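Local structure of alpha-fucosidase (Bifidobacterium bifidum, 2EAB) at residues D141-Y146 and N206-T211; G226-V231 and Q245-L250; V249-E254 and A273-I278. The protein probably hydrolyses alpha-L-fucosyl linkages as a 1,2-alpha-L-fucosidase, this chain being the catalytic part of a longer, probably membrane-anchored protein. All blocks are in the same frame, centred on the assembly; numbering follows the deposited sequence.

Interaction 1. Residues D141-Y146 and N206-T211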
ATOM      1  N   ASP A 141      -6.739 -23.106  -7.164  1.00  8.56           N
ATOM      2  CA  ASP A 141      -7.309 -22.673  -8.437  1.00  8.94           C
ATOM      3  C   ASP A 141      -8.720 -23.204  -8.607  1.00  9.33           C
ATOM      4  O   ASP A 141      -9.071 -24.239  -8.046  1.00  9.77           O
ATOM      5  CB  ASP A 141      -6.472 -23.177  -9.617  1.00  9.39           C
ATOM      6  CG  ASP A 141      -5.030 -22.726  -9.557  1.00  9.63           C
ATOM      7  OD1 ASP A 141      -4.712 -21.677 -10.154  1.00  9.68           O
ATOM      8  OD2 ASP A 141      -4.216 -23.429  -8.918  1.00 11.37           O
ATOM      9  N   ILE A 142      -9.519 -22.473  -9.380  1.00  9.53           N
ATOM     10  CA  ILE A 142     -10.772 -22.974  -9.928  1.00  9.73           C
ATOM     11  C   ILE A 142     -10.500 -23.347 -11.382  1.00  9.87           C
ATOM     12  O   ILE A 142     -10.021 -22.518 -12.159  1.00  9.81           O
ATOM     13  CB  ILE A 142     -11.892 -21.905  -9.873  1.00  9.82           C
ATOM     14  CG1 ILE A 142     -12.104 -21.425  -8.431  1.00 11.05           C
ATOM     15  CG2 ILE A 142     -13.200 -22.450 -10.473  1.00 10.44           C
ATOM     16  CD1 ILE A 142     -12.908 -20.142  -8.309  1.00 12.76           C
ATOM     17  N   TYR A 143     -10.775 -24.602 -11.735  1.00  9.96           N
ATOM     18  CA  TYR A 143     -10.676 -25.050 -13.127  1.00 10.34           C
ATOM     19  C   TYR A 143     -12.050 -25.310 -13.719  1.00 10.57           C
ATOM     20  O   TYR A 143     -12.886 -25.965 -13.100  1.00 10.61           O
ATOM     21  CB  TYR A 143      -9.813 -26.305 -13.253  1.00 10.58           C
ATOM     22  CG  TYR A 143      -8.326 -26.047 -13.180  1.00 10.49           C
ATOM     23  CD1 TYR A 143      -7.627 -25.558 -14.282  1.00 11.05           C
ATOM     24  CD2 TYR A 143      -7.613 -26.299 -12.009  1.00 10.63           C
ATOM     25  CE1 TYR A 143      -6.258 -25.331 -14.221  1.00 11.54           C
ATOM     26  CE2 TYR A 143      -6.238 -26.069 -11.939  1.00 11.25           C
ATOM     27  CZ  TYR A 143      -5.571 -25.584 -13.047  1.00 11.67           C
ATOM     28  OH  TYR A 143      -4.217 -25.357 -12.996  1.00 12.24           O
ATOM     29  N   LEU A 144     -12.267 -24.772 -14.916  1.00 10.96           N
ATOM     30  CA  LEU A 144     -13.494 -24.994 -15.671  1.00 11.83           C
ATOM     31  C   LEU A 144     -13.099 -25.639 -16.992  1.00 12.22           C
ATOM     32  O   LEU A 144     -12.671 -24.960 -17.922  1.00 12.29           O
ATOM     33  CB  LEU A 144     -14.246 -23.675 -15.898  1.00 12.13           C
ATOM     34  CG  LEU A 144     -14.575 -22.827 -14.662  1.00 12.56           C
ATOM     35  CD1 LEU A 144     -15.084 -21.448 -15.057  1.00 13.46           C
ATOM     36  CD2 LEU A 144     -15.580 -23.520 -13.766  1.00 13.59           C
ATOM     37  N   ASP A 145     -13.209 -26.966 -17.044  1.00 13.02           N
ATOM     38  CA  ASP A 145     -12.699 -27.734 -18.177  1.00 13.89           C
ATOM     39  C   ASP A 145     -13.818 -28.045 -19.165  1.00 14.10           C
ATOM     40  O   ASP A 145     -14.706 -28.849 -18.884  1.00 14.10           O
ATOM     41  CB  ASP A 145     -11.999 -29.018 -17.699  1.00 14.24           C
ATOM     42  CG  ASP A 145     -11.242 -29.735 -18.813  1.00 15.77           C
ATOM     43  OD1 ASP A 145     -11.336 -29.327 -19.990  1.00 16.73           O
ATOM     44  OD2 ASP A 145     -10.543 -30.726 -18.509  1.00 18.88           O
ATOM     45  N   TYR A 146     -13.757 -27.385 -20.318  1.00 14.51           N
ATOM     46  CA  TYR A 146     -14.774 -27.499 -21.358  1.00 15.02           C
ATOM     47  C   TYR A 146     -14.564 -28.727 -22.243  1.00 15.68           C
ATOM     48  O   TYR A 146     -15.471 -29.129 -22.979  1.00 16.01           O
ATOM     49  CB  TYR A 146     -14.794 -26.224 -22.210  1.00 14.85           C
ATOM     50  CG  TYR A 146     -15.463 -25.028 -21.550  1.00 14.33           C
ATOM     51  CD1 TYR A 146     -14.952 -24.470 -20.373  1.00 14.14           C
ATOM     52  CD2 TYR A 146     -16.597 -24.446 -22.112  1.00 14.55           C
ATOM     53  CE1 TYR A 146     -15.563 -23.371 -19.770  1.00 14.11           C
ATOM     54  CE2 TYR A 146     -17.214 -23.345 -21.523  1.00 13.88           C
ATOM     55  CZ  TYR A 146     -16.692 -22.811 -20.351  1.00 14.05           C
ATOM     56  OH  TYR A 146     -17.307 -21.721 -19.772  1.00 14.54           O
ATOM     57  N   ASN A 206     -16.502 -29.343 -16.649  1.00 13.33           N
ATOM     58  CA  ASN A 206     -16.223 -29.889 -15.338  1.00 13.13           C
ATOM     59  C   ASN A 206     -15.642 -28.781 -14.466  1.00 12.80           C
ATOM     60  O   ASN A 206     -14.714 -28.086 -14.886  1.00 12.78           O
ATOM     61  CB  ASN A 206     -15.237 -31.050 -15.475  1.00 13.58           C
ATOM     62  CG  ASN A 206     -14.819 -31.631 -14.146  1.00 14.64           C
ATOM     63  OD1 ASN A 206     -13.998 -31.051 -13.432  1.00 15.26           O
ATOM     64  ND2 ASN A 206     -15.361 -32.796 -13.815  1.00 15.54           N
ATOM     65  N   VAL A 207     -16.194 -28.609 -13.270  1.00 12.10           N
ATOM     66  CA  VAL A 207     -15.657 -27.625 -12.329  1.00 12.11           C
ATOM     67  C   VAL A 207     -14.979 -28.309 -11.149  1.00 11.69           C
ATOM     68  O   VAL A 207     -15.546 -29.205 -10.520  1.00 11.57           O
ATOM     69  CB  VAL A 207     -16.717 -26.574 -11.869  1.00 12.45           C
ATOM     70  CG1 VAL A 207     -17.957 -27.234 -11.312  1.00 13.35           C
ATOM     71  CG2 VAL A 207     -16.122 -25.610 -10.843  1.00 12.88           C
ATOM     72  N   SER A 208     -13.747 -27.888 -10.881  1.00 11.21           N
ATOM     73  CA  SER A 208     -12.986 -28.373  -9.739  1.00 11.03           C
ATOM     74  C   SER A 208     -12.318 -27.197  -9.037  1.00 10.83           C
ATOM     75  O   SER A 208     -12.197 -26.108  -9.604  1.00 10.53           O
ATOM     76  CB  SER A 208     -11.949 -29.410 -10.180  1.00 11.20           C
ATOM     77  OG  SER A 208     -11.045 -28.869 -11.125  1.00 11.61           O
ATOM     78  N   MET A 209     -11.899 -27.410  -7.793  1.00 10.67           N
ATOM     79  CA  MET A 209     -11.230 -26.355  -7.037  1.00 11.09           C
ATOM     80  C   MET A 209     -10.079 -26.915  -6.198  1.00 10.89           C
ATOM     81  O   MET A 209     -10.131 -26.889  -4.962  1.00 11.60           O
ATOM     82  CB  MET A 209     -12.238 -25.586  -6.177  1.00 11.20           C
ATOM     83  CG  MET A 209     -11.732 -24.233  -5.686  1.00 11.80           C
ATOM     84  SD  MET A 209     -13.036 -23.330  -4.839  1.00 12.40           S
ATOM     85  CE  MET A 209     -12.151 -21.885  -4.292  1.00 11.89           C
ATOM     86  N   PRO A 210      -9.027 -27.420  -6.870  1.00 10.55           N
ATOM     87  CA  PRO A 210      -7.897 -27.993  -6.149  1.00 10.26           C
ATOM     88  C   PRO A 210      -7.127 -26.942  -5.364  1.00  9.58           C
ATOM     89  O   PRO A 210      -6.864 -25.843  -5.864  1.00  9.67           O
ATOM     90  CB  PRO A 210      -7.017 -28.562  -7.265  1.00 10.55           C
ATOM     91  CG  PRO A 210      -7.363 -27.743  -8.466  1.00 10.84           C
ATOM     92  CD  PRO A 210      -8.829 -27.491  -8.332  1.00 10.89           C
ATOM     93  N   THR A 211      -6.779 -27.284  -4.134  1.00  9.00           N
ATOM     94  CA  THR A 211      -5.880 -26.461  -3.344  1.00  8.55           C
ATOM     95  C   THR A 211      -4.461 -26.593  -3.891  1.00  8.52           C
ATOM     96  O   THR A 211      -4.117 -27.598  -4.530  1.00  9.01           O
ATOM     97  CB  THR A 211      -5.913 -26.866  -1.868  1.00  8.30           C
ATOM     98  OG1 THR A 211      -5.889 -28.296  -1.783  1.00  8.72           O
ATOM     99  CG2 THR A 211      -7.169 -26.323  -1.185  1.00  9.34           C
TER
HETATM  100  O   HOH W   1      -4.329 -25.564  -7.155  1.00 13.60           O
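Tyr143 and Ser208, Leu144 and Val207, and Asp145 and Asn206 pair across two antiparallel strands whose axes come within 4.8 Å at 170°. Tyr143 with Ser208 and Asp145 with Asn206 are hydrogen-bonded pairs; Leu144 with Val207 is the non-hydrogen-bonded pair between them. Beyond the pair of Tyr143 and Ser208 the ladder gains one more bond, from Asp141 N to Pro210 O at 3.0 Å. It is fairly straight, with 163° at the hydrogen. A water donates to the same Pro210 O and to Asp141 OD2, so this carbonyl accepts two hydrogens. The other carboxylate oxygen, Asp141 OD1, is engaged by Arg71 and Thr73.

On one face, Leu144 and Val207 lie side by side and point the same way. The touching branches are Leu144 CD2 and Val207 CG2, 3.6 Å apart. With CG2 anti to its backbone N, Val207 holds this methyl against the leucine branch. The extended Met209 chain brings its CG to 3.9 Å from Ile142 CG1.

The other face is more polar. Pro210 CG meets the Tyr143 ring at its edge, in the ring plane, 3.8 Å from Tyr143 CD2. The two side chains cross at about a right angle. Ser208 OG lies 3.6 Å from Tyr143 CB. Arg69 adds a cation-pi contact to the Tyr143 ring, and Asn206 ND2 bonds to Ser265 OG.

The contact joins strands 140-145 and 203-208 of a seven-stranded antiparallel sheet in the N-terminal domain. Strand 69-76 continues the sheet beyond 140-145, and strand 266-271 beyond 203-208. The apolar side chains of Ile142, Leu144, Val207 and Met209 pack against strands 273-282 and 241-250 of the second sheet, as in a beta sandwich.

Interaction 2. Residues G226-V231 and Q245-L250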
ATOM      1  N   GLY A 226     -25.307 -32.658  -3.906  1.00 17.30           N
ATOM      2  CA  GLY A 226     -26.233 -31.918  -4.754  1.00 16.64           C
ATOM      3  C   GLY A 226     -25.488 -30.970  -5.672  1.00 16.05           C
ATOM      4  O   GLY A 226     -24.609 -31.390  -6.426  1.00 16.23           O
ATOM      5  N   ASP A 227     -25.817 -29.684  -5.575  1.00 15.27           N
ATOM      6  CA  ASP A 227     -25.262 -28.674  -6.475  1.00 14.50           C
ATOM      7  C   ASP A 227     -23.949 -28.040  -5.997  1.00 13.86           C
ATOM      8  O   ASP A 227     -23.475 -27.081  -6.607  1.00 13.67           O
ATOM      9  CB  ASP A 227     -26.306 -27.580  -6.760  1.00 14.64           C
ATOM     10  CG  ASP A 227     -26.673 -26.763  -5.524  1.00 15.15           C
ATOM     11  OD1 ASP A 227     -26.139 -27.025  -4.423  1.00 16.26           O
ATOM     12  OD2 ASP A 227     -27.511 -25.847  -5.658  1.00 16.40           O
ATOM     13  N   THR A 228     -23.358 -28.580  -4.931  1.00 13.32           N
ATOM     14  CA  THR A 228     -22.223 -27.924  -4.274  1.00 12.87           C
ATOM     15  C   THR A 228     -20.993 -28.812  -4.093  1.00 12.59           C
ATOM     16  O   THR A 228     -21.085 -29.944  -3.612  1.00 12.59           O
ATOM     17  CB  THR A 228     -22.656 -27.300  -2.927  1.00 12.92           C
ATOM     18  OG1 THR A 228     -23.734 -26.390  -3.164  1.00 13.24           O
ATOM     19  CG2 THR A 228     -21.510 -26.534  -2.259  1.00 12.60           C
ATOM     20  N   LEU A 229     -19.849 -28.266  -4.505  1.00 12.16           N
ATOM     21  CA  LEU A 229     -18.538 -28.864  -4.296  1.00 12.10           C
ATOM     22  C   LEU A 229     -17.872 -28.192  -3.097  1.00 11.61           C
ATOM     23  O   LEU A 229     -17.819 -26.959  -3.024  1.00 11.69           O
ATOM     24  CB  LEU A 229     -17.678 -28.660  -5.547  1.00 12.33           C
ATOM     25  CG  LEU A 229     -16.207 -29.080  -5.518  1.00 12.55           C
ATOM     26  CD1 LEU A 229     -16.076 -30.590  -5.559  1.00 13.22           C
ATOM     27  CD2 LEU A 229     -15.448 -28.453  -6.675  1.00 12.72           C
ATOM     28  N   THR A 230     -17.378 -28.998  -2.161  1.00 11.14           N
ATOM     29  CA  THR A 230     -16.726 -28.486  -0.958  1.00 11.10           C
ATOM     30  C   THR A 230     -15.313 -29.033  -0.829  1.00 10.80           C
ATOM     31  O   THR A 230     -15.097 -30.248  -0.887  1.00 10.88           O
ATOM     32  CB  THR A 230     -17.518 -28.848   0.317  1.00 11.10           C
ATOM     33  OG1 THR A 230     -18.843 -28.314   0.229  1.00 11.72           O
ATOM     34  CG2 THR A 230     -16.832 -28.295   1.571  1.00 11.32           C
ATOM     35  N   VAL A 231     -14.355 -28.126  -0.651  1.00 10.64           N
ATOM     36  CA  VAL A 231     -12.989 -28.500  -0.300  1.00 10.78           C
ATOM     37  C   VAL A 231     -12.709 -27.915   1.075  1.00 10.49           C
ATOM     38  O   VAL A 231     -12.868 -26.707   1.282  1.00 10.44           O
ATOM     39  CB  VAL A 231     -11.957 -27.961  -1.325  1.00 11.02           C
ATOM     40  CG1 VAL A 231     -10.551 -28.433  -0.976  1.00 11.90           C
ATOM     41  CG2 VAL A 231     -12.327 -28.389  -2.745  1.00 12.10           C
ATOM     42  N   GLN A 245     -16.326 -23.460  -1.160  1.00  9.40           N
ATOM     43  CA  GLN A 245     -17.491 -24.098  -1.766  1.00  9.91           C
ATOM     44  C   GLN A 245     -17.868 -23.434  -3.072  1.00  9.91           C
ATOM     45  O   GLN A 245     -17.797 -22.206  -3.197  1.00  9.83           O
ATOM     46  CB  GLN A 245     -18.680 -24.080  -0.805  1.00  9.98           C
ATOM     47  CG  GLN A 245     -18.462 -24.947   0.425  1.00 10.81           C
ATOM     48  CD  GLN A 245     -19.583 -24.881   1.428  1.00 10.66           C
ATOM     49  OE1 GLN A 245     -20.764 -24.851   1.074  1.00 11.57           O
ATOM     50  NE2 GLN A 245     -19.216 -24.876   2.703  1.00 10.45           N
ATOM     51  N   ILE A 246     -18.251 -24.264  -4.041  1.00  9.99           N
ATOM     52  CA  ILE A 246     -18.774 -23.802  -5.321  1.00 10.38           C
ATOM     53  C   ILE A 246     -20.173 -24.374  -5.491  1.00 10.63           C
ATOM     54  O   ILE A 246     -20.358 -25.595  -5.537  1.00 10.97           O
ATOM     55  CB  ILE A 246     -17.892 -24.227  -6.525  1.00 10.26           C
ATOM     56  CG1 ILE A 246     -16.443 -23.748  -6.339  1.00 10.00           C
ATOM     57  CG2 ILE A 246     -18.513 -23.730  -7.843  1.00 10.45           C
ATOM     58  CD1 ILE A 246     -15.513 -24.027  -7.514  1.00 10.70           C
ATOM     59  N   LYS A 247     -21.151 -23.478  -5.558  1.00 11.06           N
ATOM     60  CA  LYS A 247     -22.542 -23.843  -5.794  1.00 11.80           C
ATOM     61  C   LYS A 247     -22.871 -23.557  -7.255  1.00 12.23           C
ATOM     62  O   LYS A 247     -22.732 -22.424  -7.720  1.00 12.07           O
ATOM     63  CB  LYS A 247     -23.453 -23.045  -4.857  1.00 11.78           C
ATOM     64  CG  LYS A 247     -24.931 -23.392  -4.947  1.00 12.49           C
ATOM     65  CD  LYS A 247     -25.741 -22.495  -4.032  1.00 13.28           C
ATOM     66  CE  LYS A 247     -27.217 -22.870  -4.027  1.00 14.50           C
ATOM     67  NZ  LYS A 247     -27.472 -24.201  -3.411  1.00 15.66           N
ATOM     68  N   VAL A 248     -23.305 -24.594  -7.973  1.00 13.09           N
ATOM     69  CA  VAL A 248     -23.576 -24.497  -9.406  1.00 14.35           C
ATOM     70  C   VAL A 248     -25.082 -24.390  -9.646  1.00 14.92           C
ATOM     71  O   VAL A 248     -25.840 -25.303  -9.303  1.00 15.34           O
ATOM     72  CB  VAL A 248     -22.990 -25.713 -10.173  1.00 14.37           C
ATOM     73  CG1 VAL A 248     -23.222 -25.572 -11.667  1.00 15.36           C
ATOM     74  CG2 VAL A 248     -21.501 -25.863  -9.886  1.00 15.32           C
ATOM     75  N   VAL A 249     -25.507 -23.270 -10.227  1.00 15.38           N
ATOM     76  CA  VAL A 249     -26.929 -23.012 -10.462  1.00 16.11           C
ATOM     77  C   VAL A 249     -27.234 -22.941 -11.961  1.00 16.58           C
ATOM     78  O   VAL A 249     -26.809 -22.012 -12.651  1.00 16.15           O
ATOM     79  CB  VAL A 249     -27.412 -21.719  -9.744  1.00 16.15           C
ATOM     80  CG1 VAL A 249     -28.925 -21.550  -9.882  1.00 16.75           C
ATOM     81  CG2 VAL A 249     -27.019 -21.739  -8.271  1.00 16.49           C
ATOM     82  N   LEU A 250     -27.971 -23.936 -12.451  1.00 17.45           N
ATOM     83  CA  LEU A 250     -28.384 -23.992 -13.854  1.00 18.52           C
ATOM     84  C   LEU A 250     -29.539 -23.034 -14.108  1.00 19.25           C
ATOM     85  O   LEU A 250     -30.488 -22.983 -13.324  1.00 19.45           O
ATOM     86  CB  LEU A 250     -28.829 -25.410 -14.231  1.00 18.56           C
ATOM     87  CG  LEU A 250     -27.906 -26.615 -14.027  1.00 19.10           C
ATOM     88  CD1 LEU A 250     -28.697 -27.903 -14.196  1.00 19.99           C
ATOM     89  CD2 LEU A 250     -26.731 -26.587 -14.985  1.00 19.55           C
TER
HETATM   90  O   HOH W   2     -28.856 -25.325  -7.946  1.00 31.49           O
HETATM   91  O   HOH W   3     -25.363 -24.886  -1.732  1.00 19.40           O
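Gln245 and Thr230 pair within the beta hairpin made by strands 228-235 and 241-250. The segments run antiparallel, and Thr230 with Gln245 and Thr228 with Lys247 are non-hydrogen-bonded pairs. Gln245 lies side by side with Thr230, its CG 3.4 Å from Thr230 OG1. Its amide end is held beyond the pair: NE2 bonds to Asn243 OD1 and to Asn301 O, the latter on helix 297-314.

Ile246 follows as the hydrogen-bonded partner of Leu229. Its N and O each bond to Leu229, and both bonds are 2.9 Å long: Ile246 N to Leu229 O, and Leu229 N to Ile246 O. The side chains of this pair leave on the face away from Gln245 and Lys247. Ile246 packs on Leu276 and Ile278, whereas Leu229 packs on Thr222 and Val224 of the neighbouring strand 217-225.

Lys247 carries the polar part of the contact. Its chain is extended as far as CE and then bends at the last torsion (chi4 67°), which turns NZ back to the Asp227 carboxylate. The salt bridge from Lys247 NZ to Asp227 OD2 is 2.8 Å long and uses the syn lone pair; a weak bond runs to OD1. Lys247 NZ also bonds to Gln309 OE1 and donates to a water that itself donates to Thr228 OG1. The ammonium group thus has several anchors at the start of the hairpin.

Val248 closes the ladder with a nearly straight bond, Val248 N to Asp227 O at 2.8 Å and 172°. Beside it the Asp227 carboxylate is braced within its own segment: Thr228 OG1 donates to Asp227 OD1 over 2.8 Å, from 44° above the carboxylate plane.

Interaction 3. Residues V249-E254 and A273-I278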
ATOM      1  N   VAL A 249     -25.507 -23.270 -10.227  1.00 15.38           N
ATOM      2  CA  VAL A 249     -26.929 -23.012 -10.462  1.00 16.11           C
ATOM      3  C   VAL A 249     -27.234 -22.941 -11.961  1.00 16.58           C
ATOM      4  O   VAL A 249     -26.809 -22.012 -12.651  1.00 16.15           O
ATOM      5  CB  VAL A 249     -27.412 -21.719  -9.744  1.00 16.15           C
ATOM      6  CG1 VAL A 249     -28.925 -21.550  -9.882  1.00 16.75           C
ATOM      7  CG2 VAL A 249     -27.019 -21.739  -8.271  1.00 16.49           C
ATOM      8  N   LEU A 250     -27.971 -23.936 -12.451  1.00 17.45           N
ATOM      9  CA  LEU A 250     -28.384 -23.992 -13.854  1.00 18.52           C
ATOM     10  C   LEU A 250     -29.539 -23.034 -14.108  1.00 19.25           C
ATOM     11  O   LEU A 250     -30.488 -22.983 -13.324  1.00 19.45           O
ATOM     12  CB  LEU A 250     -28.829 -25.410 -14.231  1.00 18.56           C
ATOM     13  CG  LEU A 250     -27.906 -26.615 -14.027  1.00 19.10           C
ATOM     14  CD1 LEU A 250     -28.697 -27.903 -14.196  1.00 19.99           C
ATOM     15  CD2 LEU A 250     -26.731 -26.587 -14.985  1.00 19.55           C
ATOM     16  N   ASP A 251     -29.461 -22.285 -15.207  1.00 20.19           N
ATOM     17  CA  ASP A 251     -30.571 -21.437 -15.646  1.00 21.28           C
ATOM     18  C   ASP A 251     -31.809 -22.273 -15.943  1.00 21.98           C
ATOM     19  O   ASP A 251     -31.724 -23.279 -16.650  1.00 22.25           O
ATOM     20  CB  ASP A 251     -30.190 -20.641 -16.894  1.00 21.28           C
ATOM     21  CG  ASP A 251     -29.558 -19.303 -16.571  1.00 21.55           C
ATOM     22  OD1 ASP A 251     -28.976 -19.152 -15.475  1.00 21.56           O
ATOM     23  OD2 ASP A 251     -29.641 -18.398 -17.425  1.00 22.17           O
ATOM     24  N   ASN A 252     -32.945 -21.851 -15.385  1.00 22.95           N
ATOM     25  CA  ASN A 252     -34.254 -22.475 -15.633  1.00 23.75           C
ATOM     26  C   ASN A 252     -34.288 -23.985 -15.374  1.00 24.09           C
ATOM     27  O   ASN A 252     -35.192 -24.685 -15.842  1.00 24.26           O
ATOM     28  CB  ASN A 252     -34.741 -22.164 -17.059  1.00 24.00           C
ATOM     29  CG  ASN A 252     -34.644 -20.686 -17.407  1.00 24.70           C
ATOM     30  OD1 ASN A 252     -35.210 -19.832 -16.723  1.00 26.27           O
ATOM     31  ND2 ASN A 252     -33.927 -20.380 -18.485  1.00 25.70           N
ATOM     32  N   GLY A 253     -33.299 -24.478 -14.628  1.00 24.40           N
ATOM     33  CA  GLY A 253     -33.129 -25.912 -14.395  1.00 24.69           C
ATOM     34  C   GLY A 253     -32.796 -26.677 -15.666  1.00 24.95           C
ATOM     35  O   GLY A 253     -32.938 -27.901 -15.719  1.00 25.06           O
ATOM     36  N   GLU A 254     -32.353 -25.947 -16.690  1.00 25.04           N
ATOM     37  CA  GLU A 254     -32.041 -26.524 -17.995  1.00 25.27           C
ATOM     38  C   GLU A 254     -30.607 -27.032 -18.038  1.00 24.94           C
ATOM     39  O   GLU A 254     -29.659 -26.279 -17.792  1.00 24.97           O
ATOM     40  CB  GLU A 254     -32.283 -25.508 -19.113  1.00 25.24           C
ATOM     41  CG  GLU A 254     -33.751 -25.157 -19.328  1.00 25.92           C
ATOM     42  CD  GLU A 254     -33.969 -24.146 -20.443  1.00 26.12           C
ATOM     43  OE1 GLU A 254     -35.125 -23.705 -20.620  1.00 27.52           O
ATOM     44  OE2 GLU A 254     -32.995 -23.792 -21.146  1.00 27.61           O
ATOM     45  N   ALA A 273     -26.740 -21.759 -19.927  1.00 15.76           N
ATOM     46  CA  ALA A 273     -26.187 -20.736 -19.042  1.00 15.45           C
ATOM     47  C   ALA A 273     -26.199 -21.211 -17.596  1.00 15.29           C
ATOM     48  O   ALA A 273     -27.155 -21.849 -17.144  1.00 15.36           O
ATOM     49  CB  ALA A 273     -26.958 -19.437 -19.179  1.00 15.67           C
ATOM     50  N   VAL A 274     -25.124 -20.900 -16.875  1.00 14.76           N
ATOM     51  CA  VAL A 274     -24.992 -21.269 -15.467  1.00 14.57           C
ATOM     52  C   VAL A 274     -24.366 -20.129 -14.662  1.00 13.82           C
ATOM     53  O   VAL A 274     -23.591 -19.332 -15.193  1.00 14.06           O
ATOM     54  CB  VAL A 274     -24.143 -22.566 -15.261  1.00 14.92           C
ATOM     55  CG1 VAL A 274     -24.754 -23.760 -15.984  1.00 15.38           C
ATOM     56  CG2 VAL A 274     -22.706 -22.365 -15.705  1.00 16.21           C
ATOM     57  N   THR A 275     -24.718 -20.061 -13.382  1.00 12.98           N
ATOM     58  CA  THR A 275     -24.044 -19.168 -12.444  1.00 12.59           C
ATOM     59  C   THR A 275     -23.394 -20.002 -11.352  1.00 12.42           C
ATOM     60  O   THR A 275     -24.040 -20.856 -10.739  1.00 12.12           O
ATOM     61  CB  THR A 275     -25.012 -18.145 -11.811  1.00 12.61           C
ATOM     62  OG1 THR A 275     -25.747 -17.480 -12.844  1.00 13.41           O
ATOM     63  CG2 THR A 275     -24.246 -17.101 -10.986  1.00 12.76           C
ATOM     64  N   LEU A 276     -22.104 -19.761 -11.137  1.00 12.05           N
ATOM     65  CA  LEU A 276     -21.367 -20.363 -10.038  1.00 12.06           C
ATOM     66  C   LEU A 276     -21.232 -19.344  -8.922  1.00 11.29           C
ATOM     67  O   LEU A 276     -20.864 -18.194  -9.169  1.00 11.39           O
ATOM     68  CB  LEU A 276     -19.978 -20.804 -10.496  1.00 12.24           C
ATOM     69  CG  LEU A 276     -19.788 -22.196 -11.110  1.00 14.11           C
ATOM     70  CD1 LEU A 276     -20.753 -22.500 -12.253  1.00 15.43           C
ATOM     71  CD2 LEU A 276     -18.348 -22.363 -11.563  1.00 13.31           C
ATOM     72  N   TYR A 277     -21.554 -19.766  -7.706  1.00 10.85           N
ATOM     73  CA  TYR A 277     -21.315 -18.964  -6.516  1.00 10.95           C
ATOM     74  C   TYR A 277     -20.206 -19.623  -5.715  1.00 10.38           C
ATOM     75  O   TYR A 277     -20.304 -20.797  -5.341  1.00 10.44           O
ATOM     76  CB  TYR A 277     -22.590 -18.830  -5.685  1.00 11.51           C
ATOM     77  CG  TYR A 277     -23.683 -18.077  -6.405  1.00 11.89           C
ATOM     78  CD1 TYR A 277     -23.691 -16.679  -6.435  1.00 12.60           C
ATOM     79  CD2 TYR A 277     -24.699 -18.759  -7.073  1.00 12.83           C
ATOM     80  CE1 TYR A 277     -24.689 -15.979  -7.105  1.00 13.88           C
ATOM     81  CE2 TYR A 277     -25.702 -18.066  -7.746  1.00 14.39           C
ATOM     82  CZ  TYR A 277     -25.691 -16.679  -7.752  1.00 13.88           C
ATOM     83  OH  TYR A 277     -26.677 -15.991  -8.418  1.00 14.68           O
ATOM     84  N   ILE A 278     -19.146 -18.858  -5.476  1.00 10.02           N
ATOM     85  CA  ILE A 278     -17.934 -19.373  -4.851  1.00  9.97           C
ATOM     86  C   ILE A 278     -17.649 -18.579  -3.584  1.00  9.58           C
ATOM     87  O   ILE A 278     -17.580 -17.345  -3.615  1.00  9.45           O
ATOM     88  CB  ILE A 278     -16.723 -19.279  -5.812  1.00 10.27           C
ATOM     89  CG1 ILE A 278     -17.004 -20.043  -7.114  1.00 10.50           C
ATOM     90  CG2 ILE A 278     -15.460 -19.806  -5.136  1.00 10.91           C
ATOM     91  CD1 ILE A 278     -16.644 -19.274  -8.371  1.00 12.45           C
TER
HETATM   92  O   HOH W   4     -29.014 -23.852 -18.913  1.00 22.72           O
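Asp251 meets Ala273 next to strand 241-250. From its CB outward, the side chain runs beside this one residue. Asp251 CB lies 3.3 Å from Ala273 O. Next, CG lies about equally far from the carbonyl oxygen and the methyl group of Ala273. At the tip the two oxygens diverge: OD1 stays on the carbonyl side, while Asp251 OD2 comes to 3.4 Å from Ala273 CB. The carboxylate finds its charge partner beyond the two segments, in a salt bridge from OD2 to Arg194 of strand 190-197. Arg194 also bonds to Thr275 OG1. Replacing Asp251 by an alanine removes the carboxylate, which would probably leave Arg194 without its charge partner here and the methyl of Ala273 less covered.

Backbone bonds hold the two segments together. Val249 and Thr275 are an antiparallel hydrogen-bonded pair, with Val249 N to Thr275 O at 2.9 Å and Thr275 N to Val249 O at 3.0 Å. Asp251 N bonds to Ala273 O at 3.0 Å, with 163° at the hydrogen. In the following turn, Glu254 N bonds to Asp251 O. A water then links Glu254 O to Ala273 N.

Leu250 and Val274 lie side by side on one face, Leu250 CD2 3.6 Å from Val274 CG1. On the other face Val249 crosses Tyr277 obliquely. Its CG2, anti to the carbonyl carbon, reaches the ring edge in plane, 3.9 Å from Tyr277 CE2. The ring also packs on helix 297-314.

The contact therefore combines a short ladder and apolar pairs with one ionic tie. The Asp251 charge is probably balanced by Arg194, which links this part of the chain to strand 190-197 across the intervening strand 273-282.

In the fold
All three interactions lie in the N-terminal domain, away from the annotated calcium sites. Interaction 1 comes first along the chain; interaction 2 follows, and interaction 3 begins where interaction 2 ends. Interactions 2 and 3 have centres about 10 Å apart and share Val249 and Leu250. They use opposite edges of strand 241-250, so strands 228-235, 241-250 and 273-282 are consecutive in the nine-stranded sheet. Interaction 1 belongs to the seven-stranded sheet, its centre about 12 Å from that of interaction 2 and 16 Å from that of interaction 3. Packing of Val207 and Leu144 on Ile246 and Leu276 respectively joins the two sheets into one apolar core.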